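Local coordinates for glucose-6-phosphate isomerase (Chlamydia trachomatis D/UW-3/CX, PDB 6OTU), which catalyses the reversible isomerization of glucose-6-phosphate to fructose-6-phosphate, at residues A[298-303]-A[476-481]; A[317-322]-A[484-489]. One frame throughout, in Å; residues are numbered along the deposited sequence.

Contact 1 of 2, residues A[298-303]-A[476-481]; sequences AAIDAH and YEHKFA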
ATOM      1  N   ALA A 298     -11.706  23.418  -6.662  1.00 31.36           N
ATOM      2  CA  ALA A 298     -12.820  24.056  -7.368  1.00 37.25           C
ATOM      3  C   ALA A 298     -12.535  24.216  -8.860  1.00 39.67           C
ATOM      4  O   ALA A 298     -13.452  24.123  -9.688  1.00 40.46           O
ATOM      5  CB  ALA A 298     -13.126  25.410  -6.744  1.00 32.18           C
ATOM      6  N   ALA A 299     -11.271  24.439  -9.225  1.00 36.99           N
ATOM      7  CA  ALA A 299     -10.934  24.594 -10.634  1.00 39.80           C
ATOM      8  C   ALA A 299     -11.165  23.298 -11.408  1.00 40.52           C
ATOM      9  O   ALA A 299     -11.567  23.337 -12.576  1.00 32.26           O
ATOM     10  CB  ALA A 299      -9.488  25.071 -10.773  1.00 32.29           C
ATOM     11  N   ILE A 300     -10.914  22.142 -10.779  1.00 38.05           N
ATOM     12  CA  ILE A 300     -11.162  20.865 -11.449  1.00 42.37           C
ATOM     13  C   ILE A 300     -12.658  20.550 -11.478  1.00 42.81           C
ATOM     14  O   ILE A 300     -13.171  20.041 -12.486  1.00 40.24           O
ATOM     15  CB  ILE A 300     -10.344  19.721 -10.796  1.00 35.12           C
ATOM     16  CG1 ILE A 300      -8.845  19.824 -11.146  1.00 30.71           C
ATOM     17  CG2 ILE A 300     -10.852  18.357 -11.242  1.00 32.83           C
ATOM     18  CD1 ILE A 300      -8.531  19.817 -12.643  1.00 38.07           C
ATOM     19  N   ASP A 301     -13.379  20.841 -10.384  1.00 31.33           N
ATOM     20  CA  ASP A 301     -14.839  20.766 -10.411  1.00 31.56           C
ATOM     21  C   ASP A 301     -15.404  21.459 -11.646  1.00 35.28           C
ATOM     22  O   ASP A 301     -16.275  20.916 -12.332  1.00 35.37           O
ATOM     23  CB  ASP A 301     -15.442  21.398  -9.154  1.00 31.65           C
ATOM     24  CG  ASP A 301     -15.030  20.687  -7.869  1.00 42.58           C
ATOM     25  OD1 ASP A 301     -14.481  19.563  -7.940  1.00 41.14           O
ATOM     26  OD2 ASP A 301     -15.239  21.278  -6.787  1.00 34.36           O
ATOM     27  N   ALA A 302     -14.933  22.674 -11.938  1.00 32.41           N
ATOM     28  CA  ALA A 302     -15.453  23.369 -13.109  1.00 34.09           C
ATOM     29  C   ALA A 302     -14.998  22.689 -14.397  1.00 35.45           C
ATOM     30  O   ALA A 302     -15.773  22.568 -15.352  1.00 39.72           O
ATOM     31  CB  ALA A 302     -15.026  24.835 -13.083  1.00 33.38           C
ATOM     32  N   HIS A 303     -13.754  22.207 -14.423  1.00 32.63           N
ATOM     33  CA  HIS A 303     -13.207  21.616 -15.640  1.00 41.46           C
ATOM     34  C   HIS A 303     -13.885  20.294 -15.983  1.00 39.87           C
ATOM     35  O   HIS A 303     -13.978  19.943 -17.167  1.00 38.08           O
ATOM     36  CB  HIS A 303     -11.696  21.438 -15.481  1.00 38.70           C
ATOM     37  CG  HIS A 303     -11.075  20.503 -16.478  1.00 34.97           C
ATOM     38  ND1 HIS A 303     -10.723  20.895 -17.752  1.00 34.94           N
ATOM     39  CD2 HIS A 303     -10.715  19.202 -16.371  1.00 31.85           C
ATOM     40  CE1 HIS A 303     -10.194  19.866 -18.392  1.00 39.95           C
ATOM     41  NE2 HIS A 303     -10.183  18.826 -17.577  1.00 34.91           N
ATOM     42  N   TYR A 476      -9.262  12.845  -8.954  1.00 29.66           N
ATOM     43  CA  TYR A 476      -9.571  11.448  -8.691  1.00 41.90           C
ATOM     44  C   TYR A 476     -10.987  11.294  -8.155  1.00 39.23           C
ATOM     45  O   TYR A 476     -11.667  10.311  -8.475  1.00 44.03           O
ATOM     46  CB  TYR A 476      -8.538  10.851  -7.729  1.00 28.91           C
ATOM     47  CG  TYR A 476      -7.356  10.252  -8.461  1.00 28.83           C
ATOM     48  CD1 TYR A 476      -7.476   9.026  -9.102  1.00 28.64           C
ATOM     49  CD2 TYR A 476      -6.131  10.932  -8.556  1.00 29.03           C
ATOM     50  CE1 TYR A 476      -6.412   8.474  -9.795  1.00 31.23           C
ATOM     51  CE2 TYR A 476      -5.061  10.391  -9.254  1.00 29.03           C
ATOM     52  CZ  TYR A 476      -5.208   9.154  -9.870  1.00 33.46           C
ATOM     53  OH  TYR A 476      -4.168   8.562 -10.562  1.00 32.62           O
ATOM     54  N   GLU A 477     -11.455  12.253  -7.353  1.00 38.31           N
ATOM     55  CA  GLU A 477     -12.851  12.224  -6.919  1.00 38.95           C
ATOM     56  C   GLU A 477     -13.779  12.147  -8.124  1.00 36.94           C
ATOM     57  O   GLU A 477     -14.699  11.328  -8.156  1.00 29.76           O
ATOM     58  CB  GLU A 477     -13.183  13.449  -6.056  1.00 29.86           C
ATOM     59  CG  GLU A 477     -12.453  13.448  -4.713  1.00 35.54           C
ATOM     60  CD  GLU A 477     -12.821  14.620  -3.821  1.00 42.61           C
ATOM     61  OE1 GLU A 477     -13.481  15.580  -4.304  1.00 43.71           O
ATOM     62  OE2 GLU A 477     -12.465  14.571  -2.619  1.00 42.22           O
ATOM     63  N   HIS A 478     -13.517  12.954  -9.154  1.00 30.90           N
ATOM     64  CA  HIS A 478     -14.395  12.947 -10.318  1.00 33.38           C
ATOM     65  C   HIS A 478     -14.150  11.755 -11.239  1.00 35.93           C
ATOM     66  O   HIS A 478     -15.109  11.245 -11.837  1.00 35.34           O
ATOM     67  CB  HIS A 478     -14.254  14.270 -11.065  1.00 31.35           C
ATOM     68  CG  HIS A 478     -14.728  15.417 -10.244  1.00 35.97           C
ATOM     69  ND1 HIS A 478     -15.819  15.307  -9.410  1.00 36.81           N
ATOM     70  CD2 HIS A 478     -14.234  16.662 -10.062  1.00 35.26           C
ATOM     71  CE1 HIS A 478     -15.999  16.451  -8.776  1.00 34.36           C
ATOM     72  NE2 HIS A 478     -15.054  17.290  -9.157  1.00 36.22           N
ATOM     73  N   LYS A 479     -12.900  11.295 -11.359  1.00 33.72           N
ATOM     74  CA  LYS A 479     -12.635  10.041 -12.060  1.00 37.99           C
ATOM     75  C   LYS A 479     -13.530   8.925 -11.537  1.00 37.24           C
ATOM     76  O   LYS A 479     -14.197   8.234 -12.312  1.00 31.57           O
ATOM     77  CB  LYS A 479     -11.167   9.627 -11.917  1.00 29.56           C
ATOM     78  CG  LYS A 479     -10.936   8.231 -12.484  1.00 29.41           C
ATOM     79  CD  LYS A 479      -9.594   7.645 -12.126  1.00 36.85           C
ATOM     80  CE  LYS A 479      -9.346   6.394 -12.950  1.00 41.27           C
ATOM     81  NZ  LYS A 479      -8.222   5.613 -12.396  1.00 52.08           N
ATOM     82  N   PHE A 480     -13.550   8.733 -10.218  1.00 36.99           N
ATOM     83  CA  PHE A 480     -14.318   7.628  -9.652  1.00 35.70           C
ATOM     84  C   PHE A 480     -15.816   7.867  -9.805  1.00 39.01           C
ATOM     85  O   PHE A 480     -16.576   6.927 -10.073  1.00 35.94           O
ATOM     86  CB  PHE A 480     -13.924   7.429  -8.188  1.00 29.00           C
ATOM     87  CG  PHE A 480     -12.463   7.092  -8.004  1.00 30.02           C
ATOM     88  CD1 PHE A 480     -11.849   6.147  -8.811  1.00 33.12           C
ATOM     89  CD2 PHE A 480     -11.703   7.722  -7.034  1.00 33.60           C
ATOM     90  CE1 PHE A 480     -10.493   5.836  -8.653  1.00 37.39           C
ATOM     91  CE2 PHE A 480     -10.346   7.410  -6.869  1.00 35.78           C
ATOM     92  CZ  PHE A 480      -9.748   6.474  -7.672  1.00 30.97           C
ATOM     93  N   ALA A 481     -16.252   9.124  -9.660  1.00 29.89           N
ATOM     94  CA  ALA A 481     -17.654   9.466  -9.891  1.00 31.17           C
ATOM     95  C   ALA A 481     -18.070   9.171 -11.326  1.00 30.63           C
ATOM     96  O   ALA A 481     -19.157   8.633 -11.571  1.00 33.43           O
ATOM     97  CB  ALA A 481     -17.900  10.945  -9.559  1.00 32.34           C
TER

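Contact 2 of 2, residues A[317-322]-A[484-489]; sequences SAMLGV and GFCWGI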
ATOM      1  N   SER A 317      -9.627   9.979 -17.899  1.00 30.08           N
ATOM      2  CA  SER A 317      -9.026   8.984 -17.026  1.00 37.30           C
ATOM      3  C   SER A 317     -10.052   7.925 -16.621  1.00 30.82           C
ATOM      4  O   SER A 317      -9.750   6.729 -16.627  1.00 32.15           O
ATOM      5  CB  SER A 317      -8.411   9.674 -15.814  1.00 31.45           C
ATOM      6  OG  SER A 317      -8.293   8.769 -14.737  1.00 38.18           O
ATOM      7  N   ALA A 318     -11.296   8.344 -16.361  1.00 34.59           N
ATOM      8  CA  ALA A 318     -12.358   7.390 -16.056  1.00 32.51           C
ATOM      9  C   ALA A 318     -12.608   6.431 -17.220  1.00 37.35           C
ATOM     10  O   ALA A 318     -12.709   5.215 -17.015  1.00 34.96           O
ATOM     11  CB  ALA A 318     -13.644   8.125 -15.687  1.00 30.75           C
ATOM     12  N   MET A 319     -12.703   6.955 -18.455  1.00 30.15           N
ATOM     13  CA  MET A 319     -13.046   6.089 -19.588  1.00 30.41           C
ATOM     14  C   MET A 319     -11.881   5.176 -19.979  1.00 32.53           C
ATOM     15  O   MET A 319     -12.091   4.003 -20.329  1.00 34.60           O
ATOM     16  CB  MET A 319     -13.507   6.927 -20.785  1.00 30.97           C
ATOM     17  CG  MET A 319     -14.718   7.781 -20.492  1.00 36.84           C
ATOM     18  SD  MET A 319     -16.089   6.855 -19.770  1.00 39.72           S
ATOM     19  CE  MET A 319     -16.498   5.790 -21.154  1.00 37.36           C
ATOM     20  N   LEU A 320     -10.644   5.679 -19.906  1.00 31.02           N
ATOM     21  CA  LEU A 320      -9.484   4.800 -20.079  1.00 29.95           C
ATOM     22  C   LEU A 320      -9.459   3.701 -19.015  1.00 29.53           C
ATOM     23  O   LEU A 320      -9.073   2.559 -19.295  1.00 30.96           O
ATOM     24  CB  LEU A 320      -8.199   5.625 -20.032  1.00 29.93           C
ATOM     25  CG  LEU A 320      -7.946   6.563 -21.222  1.00 36.38           C
ATOM     26  CD1 LEU A 320      -6.830   7.545 -20.919  1.00 33.03           C
ATOM     27  CD2 LEU A 320      -7.637   5.755 -22.487  1.00 32.42           C
ATOM     28  N   GLY A 321      -9.872   4.018 -17.787  1.00 29.28           N
ATOM     29  CA  GLY A 321      -9.969   2.972 -16.771  1.00 32.17           C
ATOM     30  C   GLY A 321     -11.025   1.937 -17.112  1.00 29.08           C
ATOM     31  O   GLY A 321     -10.812   0.736 -16.933  1.00 39.85           O
ATOM     32  N   VAL A 322     -12.175   2.393 -17.623  1.00 30.95           N
ATOM     33  CA  VAL A 322     -13.249   1.493 -18.043  1.00 32.19           C
ATOM     34  C   VAL A 322     -12.778   0.610 -19.192  1.00 35.56           C
ATOM     35  O   VAL A 322     -13.078  -0.591 -19.236  1.00 36.39           O
ATOM     36  CB  VAL A 322     -14.500   2.312 -18.429  1.00 37.53           C
ATOM     37  CG1 VAL A 322     -15.468   1.490 -19.267  1.00 30.36           C
ATOM     38  CG2 VAL A 322     -15.175   2.904 -17.196  1.00 29.86           C
ATOM     39  N   GLY A 484     -18.458   5.448 -11.695  1.00 30.54           N
ATOM     40  CA  GLY A 484     -19.725   5.027 -11.116  1.00 30.86           C
ATOM     41  C   GLY A 484     -20.921   5.417 -11.971  1.00 39.18           C
ATOM     42  O   GLY A 484     -21.855   4.625 -12.136  1.00 36.47           O
ATOM     43  N   PHE A 485     -20.917   6.650 -12.518  1.00 36.31           N
ATOM     44  CA  PHE A 485     -22.009   7.098 -13.389  1.00 32.18           C
ATOM     45  C   PHE A 485     -22.108   6.227 -14.629  1.00 35.24           C
ATOM     46  O   PHE A 485     -23.210   5.951 -15.126  1.00 34.59           O
ATOM     47  CB  PHE A 485     -21.806   8.555 -13.821  1.00 32.30           C
ATOM     48  CG  PHE A 485     -21.895   9.549 -12.704  1.00 37.50           C
ATOM     49  CD1 PHE A 485     -22.721   9.325 -11.620  1.00 33.08           C
ATOM     50  CD2 PHE A 485     -21.159  10.725 -12.752  1.00 38.42           C
ATOM     51  CE1 PHE A 485     -22.809  10.245 -10.599  1.00 33.00           C
ATOM     52  CE2 PHE A 485     -21.238  11.651 -11.731  1.00 35.13           C
ATOM     53  CZ  PHE A 485     -22.068  11.413 -10.649  1.00 33.09           C
ATOM     54  N   CYS A 486     -20.958   5.790 -15.137  1.00 33.32           N
ATOM     55  CA  CYS A 486     -20.928   4.956 -16.328  1.00 35.94           C
ATOM     56  C   CYS A 486     -21.435   3.546 -16.011  1.00 40.70           C
ATOM     57  O   CYS A 486     -22.324   3.029 -16.703  1.00 35.69           O
ATOM     58  CB  CYS A 486     -19.508   4.925 -16.890  1.00 32.26           C
ATOM     59  SG  CYS A 486     -19.347   4.046 -18.439  1.00 34.51           S
ATOM     60  N   TRP A 487     -20.895   2.922 -14.954  1.00 32.18           N
ATOM     61  CA  TRP A 487     -21.399   1.631 -14.485  1.00 37.31           C
ATOM     62  C   TRP A 487     -22.865   1.687 -14.052  1.00 41.10           C
ATOM     63  O   TRP A 487     -23.557   0.662 -14.097  1.00 45.39           O
ATOM     64  CB  TRP A 487     -20.531   1.130 -13.332  1.00 36.32           C
ATOM     65  CG  TRP A 487     -19.183   0.708 -13.809  1.00 31.43           C
ATOM     66  CD1 TRP A 487     -18.898   0.105 -15.002  1.00 36.88           C
ATOM     67  CD2 TRP A 487     -17.932   0.886 -13.141  1.00 33.61           C
ATOM     68  NE1 TRP A 487     -17.555  -0.119 -15.111  1.00 31.29           N
ATOM     69  CE2 TRP A 487     -16.932   0.349 -13.986  1.00 34.95           C
ATOM     70  CE3 TRP A 487     -17.558   1.427 -11.903  1.00 30.40           C
ATOM     71  CZ2 TRP A 487     -15.579   0.337 -13.634  1.00 30.25           C
ATOM     72  CZ3 TRP A 487     -16.222   1.424 -11.557  1.00 29.92           C
ATOM     73  CH2 TRP A 487     -15.243   0.882 -12.421  1.00 32.22           C
ATOM     74  N   GLY A 488     -23.360   2.856 -13.639  1.00 35.52           N
ATOM     75  CA  GLY A 488     -24.718   2.946 -13.135  1.00 33.43           C
ATOM     76  C   GLY A 488     -24.902   2.441 -11.719  1.00 37.32           C
ATOM     77  O   GLY A 488     -25.988   1.973 -11.374  1.00 33.92           O
ATOM     78  N   ILE A 489     -23.870   2.527 -10.888  1.00 32.71           N
ATOM     79  CA  ILE A 489     -23.932   2.080  -9.513  1.00 39.65           C
ATOM     80  C   ILE A 489     -24.028   3.304  -8.612  1.00 37.00           C
ATOM     81  O   ILE A 489     -23.891   4.439  -9.058  1.00 36.08           O
ATOM     82  CB  ILE A 489     -22.702   1.210  -9.142  1.00 32.17           C
ATOM     83  CG1 ILE A 489     -21.426   2.046  -9.306  1.00 31.50           C
ATOM     84  CG2 ILE A 489     -22.654  -0.020 -10.009  1.00 32.41           C
ATOM     85  CD1 ILE A 489     -20.147   1.386  -8.808  1.00 35.65           C
TER

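Contact 1 of 2, residues A[298-303]-A[476-481]
H478 reaches out from helix 466-487 and ties itself to D301 of helix 287-303. The two CA atoms lie 7.8 Å apart, the closest CA pair between 298-303 and 476-481. The CB of H478 points toward helix 287-303. CG stands anti to the carbonyl carbon (chi1 -65°), which carries the imidazole to the side chains of I300 and D301. Next along the ring, CD2 of H478 lies 4.0 Å from the methyl CG2 of I300. This is an edge contact in the ring plane. At the tip, NE2 of H478 donates a nearly straight hydrogen bond to OD1 of D301, 2.6 Å long with an angle of 162° at the hydrogen. CE1 and CD2 of H478 flank that bond, each 3.6 Å from the same OD1 of D301. The carboxylate does not lie flat with the ring. The planes are 70° apart, and OD1 is met on its anti side, clear of the carboxylate plane. The other oxygen, OD2, forms a salt bridge with R112. R112 also bridges to E477, so one arginine joins both helices beside the histidine and probably offsets the charge of the two acids. The pair is buried. Around the imidazole lie M84 and M87 of helix 80-89, P314 at the start of helix 313-327, and T109 of a loop.

Contact 2 of 2, residues A[317-322]-A[484-489]
M319 and V322 of helix 313-327 face C486 and W487 near the end of helix 466-487. The CB of M319 points away from 484-489, but all three side-chain torsions lie near -60°. The chain therefore curls back, and its methyl CE sits 4.3 Å from SG of C486. That SG is anti to the backbone N (chi1 -175°), which turns the sulfur toward M319. L74 and L80 touch both M319 and C486, which adds apolar neighbours to this contact. V322 makes the other apolar contacts. Its CB points at the opposite helix, and its CG2 lies 4.5 Å from SG of C486. The same CG2 also approaches the indole obliquely, 4.4 Å from CZ2 of W487.

Both helices belong to the same alpha/beta unit, consistent with the SIS fold of this family. Helix 313-327 leads into strand 332-337 and helix 466-487 follows strand 456-461, strands of one sheet.

Polar bonds and ring contacts then fix the indole. NE1 of W487 is hydrogen-bonded to OD1 of N326, one turn beyond V322. F14 meets the indole edge-to-face, and F370 also packs on it. Among backbone bonds, I489 N reaches G484 O at 3.2 Å. G488, the first residue past the helix, has a positive phi of 77°.

In the fold
Helix 466-487 is common to both contacts. It meets helix 287-303 in contact 1 and, farther along, helix 313-327 in contact 2; these two partners are consecutive helices in the chain. The contact centres are 13 Å apart, and the two sites touch directly. CD of K479 lies 3.1 Å from OG of S317, and O of K479 lies 3.4 Å from CB of A318. Contact 1 is remote from the annotated sites, though F480 O accepts a hydrogen bond from N357, two residues after E355. Contact 2 is nearer: the W487 side chain is about 12 Å from that of E355, the probable proton donor, which lines the glucose-6-phosphate pocket.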